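Local atomic coordinates of uncharacterized protein (PDB entry 4FTD), a protein that is of unknown function but probably takes part in carbohydrate metabolism, and joins an immunoglobulin-like domain to a six-bladed beta-propeller. Residues K42-P47 with Y101-R106; A69-V74 with V89-N94; F215-W220 with E228-I233; K273-G278 with G285-L290. All blocks are in the same frame, centred on the assembly; numbering follows the deposited sequence.

Contact 1 of 4, residues K42-P47 with Y101-R106; sequences KTINFP and YLMKVR
The ring of Phe46 is approached at its edge, in plane, by CG of the selenomethionine Met103 and by the carbonyl oxygen of Lys104, while CE of Met103 comes in obliquely. The selenium also lies beside the rim, 5.1 Å from the ring centroid and 84° off the normal, which makes this an edge-on Met-aromatic contact. The contact lies in the immunoglobulin-like domain, where the two strands run parallel within an otherwise antiparallel sheet. Two other flat groups are also met at an edge: the Tyr101 ring by Thr43 N, and the guanidinium of Arg106 by Phe46 O, with water 2 on one face of the guanidinium, offset toward the rim. Tyr101 takes its hydroxyl on to Glu39 and Leu17, and CD1 of Ile44 packs on its CB at 3.6 Å. Met103 holds CG anti to the backbone N (chi1 -178°), which sets this carbon against Ile44 CB at 3.9 Å as well as against the phenyl rim. Parallel pairing is secured where Leu102 N donates to Lys42 O, Ile44 N to Leu102 O, and Lys104 N to Ile44 O. Beyond Ile44 the strands diverge, and water 1 fills in, accepting from Phe46 N and from Arg106 NE. Arg106, whose NH2 also reaches the terminal carboxylate of Asp453, closes this splayed end through a bond of 2.8 Å from NH2 to Phe46 O.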
loop_
_atom_site.group_PDB
_atom_site.type_symbol
_atom_site.label_atom_id
_atom_site.label_comp_id
_atom_site.label_asym_id
_atom_site.label_seq_id
_atom_site.Cartn_x
_atom_site.Cartn_y
_atom_site.Cartn_z
ATOM N N LYS A 42 8.845 2.868 43.199
ATOM C CA LYS A 42 7.831 3.690 43.864
ATOM C C LYS A 42 6.926 4.366 42.810
ATOM O O LYS A 42 6.734 5.577 42.823
ATOM C CB LYS A 42 8.476 4.740 44.801
ATOM C CG LYS A 42 9.584 4.247 45.741
ATOM C CD LYS A 42 9.131 3.291 46.849
ATOM C CE LYS A 42 10.350 2.669 47.534
ATOM N NZ LYS A 42 10.086 1.350 48.177
ATOM N N THR A 43 6.384 3.574 41.887
ATOM C CA THR A 43 5.468 4.091 40.863
ATOM C C THR A 43 4.185 3.283 40.854
ATOM O O THR A 43 4.139 2.121 41.299
ATOM C CB THR A 43 6.093 4.036 39.446
ATOM O OG1 THR A 43 6.314 2.668 39.101
ATOM C CG2 THR A 43 7.446 4.805 39.393
ATOM N N ILE A 44 3.136 3.924 40.359
ATOM C CA ILE A 44 1.849 3.299 40.185
ATOM C C ILE A 44 1.381 3.654 38.776
ATOM O O ILE A 44 1.412 4.819 38.385
ATOM C CB ILE A 44 0.796 3.790 41.206
ATOM C CG1 ILE A 44 1.264 3.617 42.684
ATOM C CG2 ILE A 44 -0.537 3.058 40.967
ATOM C CD1 ILE A 44 0.507 4.476 43.706
ATOM N N ASN A 45 0.983 2.640 38.020
ATOM C CA ASN A 45 0.377 2.811 36.693
ATOM C C ASN A 45 -0.977 2.119 36.590
ATOM O O ASN A 45 -1.309 1.246 37.377
ATOM C CB ASN A 45 1.317 2.322 35.569
ATOM C CG ASN A 45 2.463 3.265 35.364
ATOM O OD1 ASN A 45 2.319 4.245 34.652
ATOM N ND2 ASN A 45 3.552 3.060 36.098
ATOM N N PHE A 46 -1.743 2.555 35.602
ATOM C CA PHE A 46 -3.045 1.994 35.273
ATOM C C PHE A 46 -3.157 1.847 33.776
ATOM O O PHE A 46 -2.500 2.576 33.045
ATOM C CB PHE A 46 -4.162 2.960 35.710
ATOM C CG PHE A 46 -4.211 3.192 37.184
ATOM C CD1 PHE A 46 -3.463 4.214 37.759
ATOM C CD2 PHE A 46 -4.990 2.381 37.997
ATOM C CE1 PHE A 46 -3.495 4.432 39.141
ATOM C CE2 PHE A 46 -5.010 2.571 39.375
ATOM C CZ PHE A 46 -4.271 3.602 39.942
ATOM N N PRO A 47 -4.030 0.949 33.312
ATOM C CA PRO A 47 -4.354 0.994 31.872
ATOM C C PRO A 47 -4.913 2.380 31.503
ATOM O O PRO A 47 -5.407 3.129 32.362
ATOM C CB PRO A 47 -5.406 -0.094 31.688
ATOM C CG PRO A 47 -5.649 -0.712 33.017
ATOM C CD PRO A 47 -4.692 -0.148 34.026
ATOM N N TYR A 101 4.634 7.605 46.419
ATOM C CA TYR A 101 4.602 6.883 45.151
ATOM C C TYR A 101 4.230 7.908 44.086
ATOM O O TYR A 101 3.428 8.810 44.345
ATOM C CB TYR A 101 3.516 5.781 45.204
ATOM C CG TYR A 101 3.856 4.610 46.104
ATOM C CD1 TYR A 101 3.586 4.649 47.475
ATOM C CD2 TYR A 101 4.408 3.446 45.586
ATOM C CE1 TYR A 101 3.877 3.573 48.296
ATOM C CE2 TYR A 101 4.711 2.374 46.411
ATOM C CZ TYR A 101 4.433 2.448 47.766
ATOM O OH TYR A 101 4.722 1.396 48.602
ATOM N N LEU A 102 4.817 7.775 42.901
ATOM C CA LEU A 102 4.484 8.611 41.749
ATOM C C LEU A 102 3.416 7.873 40.945
ATOM O O LEU A 102 3.691 6.834 40.320
ATOM C CB LEU A 102 5.720 8.900 40.885
ATOM C CG LEU A 102 6.546 10.063 41.398
ATOM C CD1 LEU A 102 7.785 10.274 40.518
ATOM C CD2 LEU A 102 5.646 11.300 41.432
HETATM N N MSE A 103 2.202 8.417 40.963
HETATM C CA MSE A 103 1.057 7.770 40.349
HETATM C C MSE A 103 0.682 8.435 39.035
HETATM O O MSE A 103 0.291 9.590 39.030
HETATM C CB MSE A 103 -0.127 7.761 41.312
HETATM C CG MSE A 103 -1.349 7.061 40.736
HETATM SE SE MSE A 103 -2.743 6.765 42.072
HETATM C CE MSE A 103 -4.363 7.443 41.053
ATOM N N LYS A 104 0.782 7.671 37.938
ATOM C CA LYS A 104 0.534 8.184 36.592
ATOM C C LYS A 104 -0.814 7.694 36.066
ATOM O O LYS A 104 -1.107 6.493 36.116
ATOM C CB LYS A 104 1.647 7.753 35.632
ATOM C CG LYS A 104 1.564 8.395 34.241
ATOM C CD LYS A 104 2.554 7.760 33.273
ATOM C CE LYS A 104 3.994 8.079 33.654
ATOM N NZ LYS A 104 4.935 7.489 32.670
ATOM N N VAL A 105 -1.633 8.640 35.601
ATOM C CA VAL A 105 -2.908 8.339 34.959
ATOM C C VAL A 105 -2.802 8.830 33.498
ATOM O O VAL A 105 -2.339 9.948 33.255
ATOM C CB VAL A 105 -4.118 8.972 35.673
ATOM C CG1 VAL A 105 -5.378 8.754 34.854
ATOM C CG2 VAL A 105 -4.306 8.384 37.082
ATOM N N ARG A 106 -3.253 7.977 32.571
ATOM C CA ARG A 106 -3.135 8.192 31.131
ATOM C C ARG A 106 -4.464 8.050 30.397
ATOM O O ARG A 106 -5.284 7.215 30.784
ATOM C CB ARG A 106 -2.162 7.158 30.580
ATOM C CG ARG A 106 -0.768 7.283 31.163
ATOM C CD ARG A 106 0.142 6.204 30.638
ATOM N NE ARG A 106 -0.265 4.893 31.132
ATOM C CZ ARG A 106 -0.079 3.740 30.496
ATOM N NH1 ARG A 106 0.493 3.705 29.305
ATOM N NH2 ARG A 106 -0.499 2.601 31.037
HETATM O O HOH W 1 -0.539 4.759 34.028
HETATM O O HOH W 2 3.863 4.245 32.324
HETATM O O HOH W 3 -3.689 5.129 33.165
#

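Contact 2 of 4, residues A69-V74 with V89-N94; sequences ALQSEV and VLRIIN
Gln71 sets CG anti to its own carbonyl carbon (chi1 -73°) and then bends at chi2 (-84°), while Arg91 keeps CG anti to the backbone N; the two side chains thereby run alongside each other in the same direction. They meet through carbon, Gln71 CG resting 3.6 Å from Arg91 CB, and amide and guanidinium planes are only 30° apart. The setting is an antiparallel pair at the margin of the immunoglobulin-like domain, where the short strand 69-70 borders strand 85-93 as an outermost strand of the sheet. Arg91 spends its charge on Asp100 of the adjoining strand, and what it offers Gln71 is mainly its aliphatic stem. Ala69 and Ile93 form a hydrogen-bonded pair, with Ala69 N to Ile93 O at 2.7 Å and Ile93 N returning to Ala69 O. A third, longer bond, Gln71 N to Arg91 O at 3.3 Å, comes just as the chain turns off the strand. Leu70 and Ile92 point to the other face of the sheet, where Ile60 and Ala62 cover Leu70. Here one methyl serves two neighbours: Leu70 CD2 lies 4.2 Å from Ile92 CG2 and 4.3 Å from Leu90 CD2.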
loop_
_atom_site.group_PDB
_atom_site.type_symbol
_atom_site.label_atom_id
_atom_site.label_comp_id
_atom_site.label_asym_id
_atom_site.label_seq_id
_atom_site.Cartn_x
_atom_site.Cartn_y
_atom_site.Cartn_z
ATOM N N ALA A 69 -2.289 4.819 56.372
ATOM C CA ALA A 69 -3.464 5.535 55.843
ATOM C C ALA A 69 -3.101 6.266 54.544
ATOM O O ALA A 69 -1.986 6.765 54.426
ATOM C CB ALA A 69 -3.956 6.569 56.860
ATOM N N LEU A 70 -4.029 6.315 53.580
ATOM C CA LEU A 70 -3.928 7.223 52.441
ATOM C C LEU A 70 -4.127 8.673 52.948
ATOM O O LEU A 70 -4.917 8.931 53.879
ATOM C CB LEU A 70 -5.020 6.930 51.390
ATOM C CG LEU A 70 -5.116 5.570 50.686
ATOM C CD1 LEU A 70 -6.477 5.462 49.996
ATOM C CD2 LEU A 70 -3.984 5.352 49.692
ATOM N N GLN A 71 -3.395 9.625 52.373
ATOM C CA GLN A 71 -3.696 11.049 52.618
ATOM C C GLN A 71 -5.151 11.353 52.282
ATOM O O GLN A 71 -5.819 12.088 52.988
ATOM C CB GLN A 71 -2.897 11.971 51.697
ATOM C CG GLN A 71 -1.437 12.131 51.988
ATOM C CD GLN A 71 -1.171 13.171 53.035
ATOM O OE1 GLN A 71 -1.554 13.012 54.194
ATOM N NE2 GLN A 71 -0.493 14.246 52.637
ATOM N N SER A 72 -5.606 10.831 51.142
ATOM C CA SER A 72 -6.939 11.120 50.624
ATOM C C SER A 72 -7.384 9.948 49.742
ATOM O O SER A 72 -6.544 9.234 49.211
ATOM C CB SER A 72 -6.898 12.386 49.746
ATOM O OG SER A 72 -8.202 12.693 49.233
ATOM N N GLU A 73 -8.695 9.791 49.603
ATOM C CA GLU A 73 -9.308 8.766 48.749
ATOM C C GLU A 73 -9.727 9.326 47.423
ATOM O O GLU A 73 -10.296 8.578 46.632
ATOM C CB GLU A 73 -10.589 8.182 49.411
ATOM C CG GLU A 73 -10.363 7.418 50.688
ATOM C CD GLU A 73 -11.546 6.534 51.072
ATOM O OE1 GLU A 73 -12.752 6.807 50.784
ATOM O OE2 GLU A 73 -11.248 5.505 51.673
ATOM N N VAL A 74 -9.543 10.642 47.220
ATOM C CA VAL A 74 -9.982 11.348 46.013
ATOM C C VAL A 74 -8.775 12.086 45.481
ATOM O O VAL A 74 -8.060 12.682 46.253
ATOM C CB VAL A 74 -11.141 12.342 46.258
ATOM C CG1 VAL A 74 -11.640 12.889 44.909
ATOM C CG2 VAL A 74 -12.264 11.636 46.969
ATOM N N VAL A 89 1.627 12.706 43.334
ATOM C CA VAL A 89 2.194 11.955 44.442
ATOM C C VAL A 89 1.050 11.297 45.207
ATOM O O VAL A 89 0.070 11.946 45.521
ATOM C CB VAL A 89 3.051 12.850 45.383
ATOM C CG1 VAL A 89 3.401 12.100 46.645
ATOM C CG2 VAL A 89 4.344 13.279 44.686
ATOM N N LEU A 90 1.144 9.987 45.420
ATOM C CA LEU A 90 0.253 9.279 46.325
ATOM C C LEU A 90 1.084 8.992 47.560
ATOM O O LEU A 90 2.068 8.238 47.491
ATOM C CB LEU A 90 -0.265 7.967 45.756
ATOM C CG LEU A 90 -1.196 7.166 46.677
ATOM C CD1 LEU A 90 -2.365 6.611 45.922
ATOM C CD2 LEU A 90 -0.456 6.017 47.355
ATOM N N ARG A 91 0.693 9.598 48.680
ATOM C CA ARG A 91 1.385 9.458 49.946
ATOM C C ARG A 91 0.657 8.504 50.918
ATOM O O ARG A 91 -0.535 8.635 51.139
ATOM C CB ARG A 91 1.606 10.834 50.575
ATOM C CG ARG A 91 2.207 10.837 51.985
ATOM C CD ARG A 91 2.650 12.219 52.433
ATOM N NE ARG A 91 3.671 12.744 51.533
ATOM C CZ ARG A 91 4.101 13.998 51.493
ATOM N NH1 ARG A 91 3.625 14.923 52.320
ATOM N NH2 ARG A 91 5.043 14.328 50.611
ATOM N N ILE A 92 1.397 7.535 51.460
ATOM C CA ILE A 92 0.873 6.673 52.513
ATOM C C ILE A 92 1.630 7.018 53.808
ATOM O O ILE A 92 2.844 7.316 53.792
ATOM C CB ILE A 92 0.830 5.201 52.082
ATOM C CG1 ILE A 92 2.214 4.628 51.978
ATOM C CG2 ILE A 92 0.077 5.055 50.728
ATOM C CD1 ILE A 92 2.166 3.128 51.947
ATOM N N ILE A 93 0.902 7.056 54.916
ATOM C CA ILE A 93 1.442 7.578 56.169
ATOM C C ILE A 93 1.025 6.686 57.291
ATOM O O ILE A 93 -0.056 6.107 57.257
ATOM C CB ILE A 93 0.843 8.964 56.545
ATOM C CG1 ILE A 93 1.001 9.986 55.440
ATOM C CG2 ILE A 93 1.482 9.569 57.798
ATOM C CD1 ILE A 93 0.288 11.289 55.762
ATOM N N ASN A 94 1.881 6.613 58.297
ATOM C CA ASN A 94 1.487 6.086 59.590
ATOM C C ASN A 94 2.028 6.900 60.822
ATOM O O ASN A 94 2.401 8.092 60.716
ATOM C CB ASN A 94 1.754 4.600 59.611
ATOM C CG ASN A 94 3.173 4.283 59.483
ATOM O OD1 ASN A 94 4.007 4.850 60.185
ATOM N ND2 ASN A 94 3.479 3.370 58.570
HETATM O O HOH W 4 -3.166 9.606 49.341
#

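Contact 3 of 4, residues F215-W220 with E228-I233; sequences FKIYYW and EVIANI
Lys216 and Asn232 lie side by side on one face of the paired strands, pointing the same way, with Lys216 CG 3.7 Å from Asn232 OD1. The lysine chain then bends at chi3 (75°), which carries CE across to Val229 CG1 at 3.9 Å and NZ to the hydroxyl of Tyr218, to which it donates at 3.0 Å; Lys186 O is a further acceptor. Tyr218 in turn runs alongside Val229, its CE2 against CG2. Were this lysine an alanine, the Tyr218 hydroxyl and Lys186 O would probably be left without their shared ammonium donor, and Asn232 and Val229 would lose its aliphatic cover. On the other face Tyr219 and Glu228 are also aligned: Glu228 OE2 meets the ring edge in plane, 3.7 Å from Tyr219 CD2, with ring and carboxylate nearly perpendicular (87°). The charge of Glu228 is answered by Lys280. Ile217 rests its CD1 on Ala231 CB, and its side chain crosses that of Ile230 at a slant, CG2 meeting CG1. That both residues reach Ile217 follows from the backbone, since Ile217 O accepts from Ile230 N at 2.8 Å and from Ala231 N at 3.2 Å. One residue facing two in this way shifts the register by one, and the result is a classic beta bulge in the last hairpin of a four-stranded antiparallel sheet, as expected of a beta-propeller blade.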
loop_
_atom_site.group_PDB
_atom_site.type_symbol
_atom_site.label_atom_id
_atom_site.label_comp_id
_atom_site.label_asym_id
_atom_site.label_seq_id
_atom_site.Cartn_x
_atom_site.Cartn_y
_atom_site.Cartn_z
ATOM N N PHE A 215 -1.319 -3.490 -32.291
ATOM C CA PHE A 215 -1.350 -3.155 -30.898
ATOM C C PHE A 215 -2.711 -3.537 -30.342
ATOM O O PHE A 215 -3.646 -2.792 -30.453
ATOM C CB PHE A 215 -0.982 -1.683 -30.704
ATOM C CG PHE A 215 -0.761 -1.273 -29.258
ATOM C CD1 PHE A 215 -0.055 -2.078 -28.360
ATOM C CD2 PHE A 215 -1.103 0.027 -28.848
ATOM C CE1 PHE A 215 0.174 -1.684 -27.052
ATOM C CE2 PHE A 215 -0.855 0.435 -27.537
ATOM C CZ PHE A 215 -0.205 -0.406 -26.650
ATOM N N LYS A 216 -2.776 -4.739 -29.777
ATOM C CA LYS A 216 -4.025 -5.383 -29.443
ATOM C C LYS A 216 -4.212 -5.445 -27.961
ATOM O O LYS A 216 -3.219 -5.506 -27.221
ATOM C CB LYS A 216 -4.057 -6.771 -30.085
ATOM C CG LYS A 216 -3.938 -6.717 -31.608
ATOM C CD LYS A 216 -3.916 -8.085 -32.256
ATOM C CE LYS A 216 -5.293 -8.684 -32.250
ATOM N NZ LYS A 216 -5.221 -10.057 -32.772
ATOM N N ILE A 217 -5.469 -5.341 -27.543
ATOM C CA ILE A 217 -5.897 -5.465 -26.155
ATOM C C ILE A 217 -6.973 -6.550 -26.128
ATOM O O ILE A 217 -7.919 -6.548 -26.943
ATOM C CB ILE A 217 -6.459 -4.171 -25.567
ATOM C CG1 ILE A 217 -5.458 -3.003 -25.794
ATOM C CG2 ILE A 217 -6.808 -4.315 -24.102
ATOM C CD1 ILE A 217 -5.975 -1.643 -25.369
ATOM N N TYR A 218 -6.767 -7.469 -25.207
ATOM C CA TYR A 218 -7.611 -8.602 -24.998
ATOM C C TYR A 218 -8.246 -8.576 -23.600
ATOM O O TYR A 218 -7.640 -8.073 -22.636
ATOM C CB TYR A 218 -6.770 -9.854 -25.105
ATOM C CG TYR A 218 -6.076 -10.034 -26.451
ATOM C CD1 TYR A 218 -4.821 -9.491 -26.679
ATOM C CD2 TYR A 218 -6.693 -10.760 -27.487
ATOM C CE1 TYR A 218 -4.143 -9.700 -27.885
ATOM C CE2 TYR A 218 -6.042 -10.962 -28.704
ATOM C CZ TYR A 218 -4.772 -10.421 -28.901
ATOM O OH TYR A 218 -4.106 -10.654 -30.056
ATOM N N TYR A 219 -9.423 -9.224 -23.507
ATOM C CA TYR A 219 -10.245 -9.237 -22.320
ATOM C C TYR A 219 -10.802 -10.627 -22.038
ATOM O O TYR A 219 -11.297 -11.303 -22.962
ATOM C CB TYR A 219 -11.421 -8.262 -22.557
ATOM C CG TYR A 219 -12.509 -8.210 -21.475
ATOM C CD1 TYR A 219 -12.401 -7.351 -20.387
ATOM C CD2 TYR A 219 -13.688 -8.925 -21.613
ATOM C CE1 TYR A 219 -13.405 -7.268 -19.437
ATOM C CE2 TYR A 219 -14.684 -8.852 -20.653
ATOM C CZ TYR A 219 -14.531 -8.018 -19.567
ATOM O OH TYR A 219 -15.505 -7.916 -18.602
ATOM N N TRP A 220 -10.748 -11.030 -20.766
ATOM C CA TRP A 220 -11.367 -12.246 -20.279
ATOM C C TRP A 220 -12.349 -11.857 -19.196
ATOM O O TRP A 220 -11.956 -11.261 -18.171
ATOM C CB TRP A 220 -10.317 -13.180 -19.648
ATOM C CG TRP A 220 -9.489 -13.891 -20.646
ATOM C CD1 TRP A 220 -9.617 -15.200 -21.042
ATOM C CD2 TRP A 220 -8.367 -13.367 -21.342
ATOM N NE1 TRP A 220 -8.678 -15.500 -21.991
ATOM C CE2 TRP A 220 -7.877 -14.395 -22.178
ATOM C CE3 TRP A 220 -7.739 -12.108 -21.373
ATOM C CZ2 TRP A 220 -6.783 -14.211 -23.014
ATOM C CZ3 TRP A 220 -6.642 -11.941 -22.201
ATOM C CH2 TRP A 220 -6.181 -12.977 -23.006
ATOM N N GLU A 228 -11.565 -12.125 -25.674
ATOM C CA GLU A 228 -12.199 -11.194 -26.601
ATOM C C GLU A 228 -11.179 -10.144 -27.003
ATOM O O GLU A 228 -10.525 -9.572 -26.145
ATOM C CB GLU A 228 -13.391 -10.510 -25.937
ATOM C CG GLU A 228 -14.470 -11.480 -25.495
ATOM C CD GLU A 228 -15.592 -10.811 -24.703
ATOM O OE1 GLU A 228 -16.226 -9.901 -25.292
ATOM O OE2 GLU A 228 -15.842 -11.199 -23.513
ATOM N N VAL A 229 -11.027 -9.905 -28.302
ATOM C CA VAL A 229 -10.201 -8.798 -28.760
ATOM C C VAL A 229 -11.084 -7.556 -28.578
ATOM O O VAL A 229 -12.154 -7.486 -29.162
ATOM C CB VAL A 229 -9.795 -8.924 -30.228
ATOM C CG1 VAL A 229 -8.727 -7.887 -30.514
ATOM C CG2 VAL A 229 -9.365 -10.366 -30.552
ATOM N N ILE A 230 -10.635 -6.616 -27.756
ATOM C CA ILE A 230 -11.347 -5.343 -27.536
ATOM C C ILE A 230 -10.672 -4.148 -28.206
ATOM O O ILE A 230 -11.277 -3.101 -28.308
ATOM C CB ILE A 230 -11.672 -5.076 -26.025
ATOM C CG1 ILE A 230 -10.426 -4.896 -25.160
ATOM C CG2 ILE A 230 -12.551 -6.203 -25.505
ATOM C CD1 ILE A 230 -10.706 -4.369 -23.750
ATOM N N ALA A 231 -9.440 -4.306 -28.685
ATOM C CA ALA A 231 -8.772 -3.260 -29.479
ATOM C C ALA A 231 -7.762 -3.876 -30.378
ATOM O O ALA A 231 -7.120 -4.895 -30.031
ATOM C CB ALA A 231 -8.085 -2.240 -28.589
ATOM N N ASN A 232 -7.607 -3.255 -31.531
ATOM C CA ASN A 232 -6.603 -3.579 -32.521
ATOM C C ASN A 232 -6.177 -2.241 -33.149
ATOM O O ASN A 232 -6.674 -1.828 -34.176
ATOM C CB ASN A 232 -7.138 -4.645 -33.502
ATOM C CG ASN A 232 -6.049 -5.218 -34.377
ATOM O OD1 ASN A 232 -4.996 -4.643 -34.485
ATOM N ND2 ASN A 232 -6.329 -6.308 -35.038
ATOM N N ILE A 233 -5.275 -1.565 -32.449
ATOM C CA ILE A 233 -4.915 -0.178 -32.693
ATOM C C ILE A 233 -3.829 -0.135 -33.741
ATOM O O ILE A 233 -2.794 -0.832 -33.648
ATOM C CB ILE A 233 -4.463 0.505 -31.383
ATOM C CG1 ILE A 233 -5.620 0.516 -30.366
ATOM C CG2 ILE A 233 -3.883 1.886 -31.650
ATOM C CD1 ILE A 233 -5.181 0.793 -28.943
#

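Contact 4 of 4, residues K273-G278 with G285-L290; sequences KVPISG and GNIKVL
Lys273 has the most surface covered of any residue here, its chain lying against Lys288 and Leu290 across a beta hairpin that forms two neighbouring strands of a propeller blade. Its CG stands anti to the backbone N (chi1 -180°), sending the chain out beside Lys288 in the same direction; CE comes 4.1 Å from Lys288 CG, while CB lies 3.8 Å from Leu290 CD1. The two ammonium ends have different fates: Lys273 NZ is paired with Glu325 and makes a cation-pi contact with Phe260, whereas Lys288 NZ makes a weak bond to OD1 of Asn286, the amide whose ND2 is bonded to Asp283. The backbones of the two lysines form an antiparallel hydrogen-bonded pair, Lys273 N to Lys288 O at 2.8 Å and Lys288 N back to Lys273 O at 3.1 Å. Pro275 then meets the hairpin partner in another way. With no N-H to give, it turns its ring on the backbone of Asn286, Pro275 CG being 3.4 Å from Asn286 O, and the ring also touches Phe260. A glycine in place of Pro275 would probably open a gap beside the Asn286 carbonyl and take away part of the cover over Phe260. Ile287 fills the adjoining position: its CA approaches Lys273 O, and its CG1 lies 4.3 Å from Pro275 CD and equally far from Val274 CG2.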
loop_
_atom_site.group_PDB
_atom_site.type_symbol
_atom_site.label_atom_id
_atom_site.label_comp_id
_atom_site.label_asym_id
_atom_site.label_seq_id
_atom_site.Cartn_x
_atom_site.Cartn_y
_atom_site.Cartn_z
ATOM N N LYS A 273 -3.017 7.709 -24.506
ATOM C CA LYS A 273 -4.100 7.633 -23.518
ATOM C C LYS A 273 -5.316 7.003 -24.223
ATOM O O LYS A 273 -5.973 7.647 -25.019
ATOM C CB LYS A 273 -4.464 9.028 -22.974
ATOM C CG LYS A 273 -5.580 8.960 -21.954
ATOM C CD LYS A 273 -5.772 10.228 -21.152
ATOM C CE LYS A 273 -6.544 11.273 -21.931
ATOM N NZ LYS A 273 -7.261 12.148 -20.982
ATOM N N VAL A 274 -5.623 5.766 -23.893
ATOM C CA VAL A 274 -6.660 4.966 -24.591
ATOM C C VAL A 274 -7.927 4.884 -23.733
ATOM O O VAL A 274 -7.897 4.287 -22.679
ATOM C CB VAL A 274 -6.126 3.575 -24.879
ATOM C CG1 VAL A 274 -7.166 2.718 -25.619
ATOM C CG2 VAL A 274 -4.845 3.668 -25.723
ATOM N N PRO A 275 -9.037 5.519 -24.159
ATOM C CA PRO A 275 -10.226 5.452 -23.284
ATOM C C PRO A 275 -10.950 4.117 -23.360
ATOM O O PRO A 275 -10.995 3.499 -24.421
ATOM C CB PRO A 275 -11.156 6.556 -23.824
ATOM C CG PRO A 275 -10.297 7.361 -24.754
ATOM C CD PRO A 275 -9.269 6.404 -25.310
ATOM N N ILE A 276 -11.511 3.708 -22.226
ATOM C CA ILE A 276 -12.259 2.467 -22.120
ATOM C C ILE A 276 -13.528 2.774 -21.325
ATOM O O ILE A 276 -13.485 3.549 -20.386
ATOM C CB ILE A 276 -11.389 1.315 -21.532
ATOM C CG1 ILE A 276 -12.168 -0.007 -21.526
ATOM C CG2 ILE A 276 -10.965 1.593 -20.134
ATOM C CD1 ILE A 276 -11.287 -1.244 -21.554
ATOM N N SER A 277 -14.648 2.204 -21.755
ATOM C CA SER A 277 -15.928 2.318 -21.076
ATOM C C SER A 277 -16.657 0.989 -21.098
ATOM O O SER A 277 -16.464 0.155 -21.986
ATOM C CB SER A 277 -16.835 3.380 -21.730
ATOM O OG SER A 277 -17.015 3.058 -23.093
ATOM N N GLY A 278 -17.503 0.804 -20.096
ATOM C CA GLY A 278 -18.282 -0.413 -19.942
ATOM C C GLY A 278 -17.410 -1.651 -19.937
ATOM O O GLY A 278 -17.821 -2.667 -20.436
ATOM N N GLY A 285 -11.584 6.615 -31.610
ATOM C CA GLY A 285 -11.649 8.016 -32.017
ATOM C C GLY A 285 -11.183 9.014 -30.964
ATOM O O GLY A 285 -10.982 10.173 -31.290
ATOM N N ASN A 286 -11.017 8.600 -29.708
ATOM C CA ASN A 286 -10.539 9.517 -28.668
ATOM C C ASN A 286 -9.225 9.151 -28.008
ATOM O O ASN A 286 -8.948 9.608 -26.890
ATOM C CB ASN A 286 -11.636 9.784 -27.639
ATOM C CG ASN A 286 -12.628 10.771 -28.144
ATOM O OD1 ASN A 286 -12.256 11.883 -28.511
ATOM N ND2 ASN A 286 -13.886 10.380 -28.201
ATOM N N ILE A 287 -8.408 8.359 -28.700
ATOM C CA ILE A 287 -7.050 8.115 -28.222
ATOM C C ILE A 287 -6.330 9.442 -28.330
ATOM O O ILE A 287 -6.411 10.083 -29.358
ATOM C CB ILE A 287 -6.295 7.065 -29.050
ATOM C CG1 ILE A 287 -6.965 5.690 -28.848
ATOM C CG2 ILE A 287 -4.807 7.073 -28.663
ATOM C CD1 ILE A 287 -6.498 4.613 -29.789
ATOM N N LYS A 288 -5.681 9.839 -27.252
ATOM C CA LYS A 288 -4.898 11.063 -27.204
ATOM C C LYS A 288 -3.410 10.725 -27.076
ATOM O O LYS A 288 -3.030 9.743 -26.424
ATOM C CB LYS A 288 -5.284 11.933 -26.003
ATOM C CG LYS A 288 -6.736 12.357 -25.871
ATOM C CD LYS A 288 -7.264 13.197 -27.020
ATOM C CE LYS A 288 -8.687 13.663 -26.708
ATOM N NZ LYS A 288 -9.509 13.756 -27.946
ATOM N N VAL A 289 -2.571 11.545 -27.691
ATOM C CA VAL A 289 -1.113 11.412 -27.625
ATOM C C VAL A 289 -0.671 12.505 -26.655
ATOM O O VAL A 289 -0.907 13.674 -26.913
ATOM C CB VAL A 289 -0.472 11.596 -29.011
ATOM C CG1 VAL A 289 1.047 11.658 -28.897
ATOM C CG2 VAL A 289 -0.950 10.452 -29.953
ATOM N N LEU A 290 -0.071 12.128 -25.529
ATOM C CA LEU A 290 0.314 13.084 -24.482
ATOM C C LEU A 290 1.811 13.189 -24.403
ATOM O O LEU A 290 2.475 12.196 -24.523
ATOM C CB LEU A 290 -0.222 12.622 -23.130
ATOM C CG LEU A 290 -1.728 12.337 -23.070
ATOM C CD1 LEU A 290 -2.079 11.707 -21.719
ATOM C CD2 LEU A 290 -2.548 13.594 -23.362
#

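Along the chain contact 2 is nested inside the loop closed by contact 1, and contacts 3 and 4 follow in series. The first two share the mixed sheet of the immunoglobulin-like domain: their centres are about 14 Å apart, and the adjacent strands 85-93 and 98-106 join them through Tyr101 O and Leu90 N. Contacts 3 and 4 belong to two successive four-stranded propeller sheets, again with centres about 14 Å apart; they touch where Ile230 meets Ile276 and Ile233 meets Ile287. Between the pairs lie about 64 to 81 Å, centre to centre, across the middle of the chain, so the two pairs lie in separate domains of one elongated molecule and do not touch.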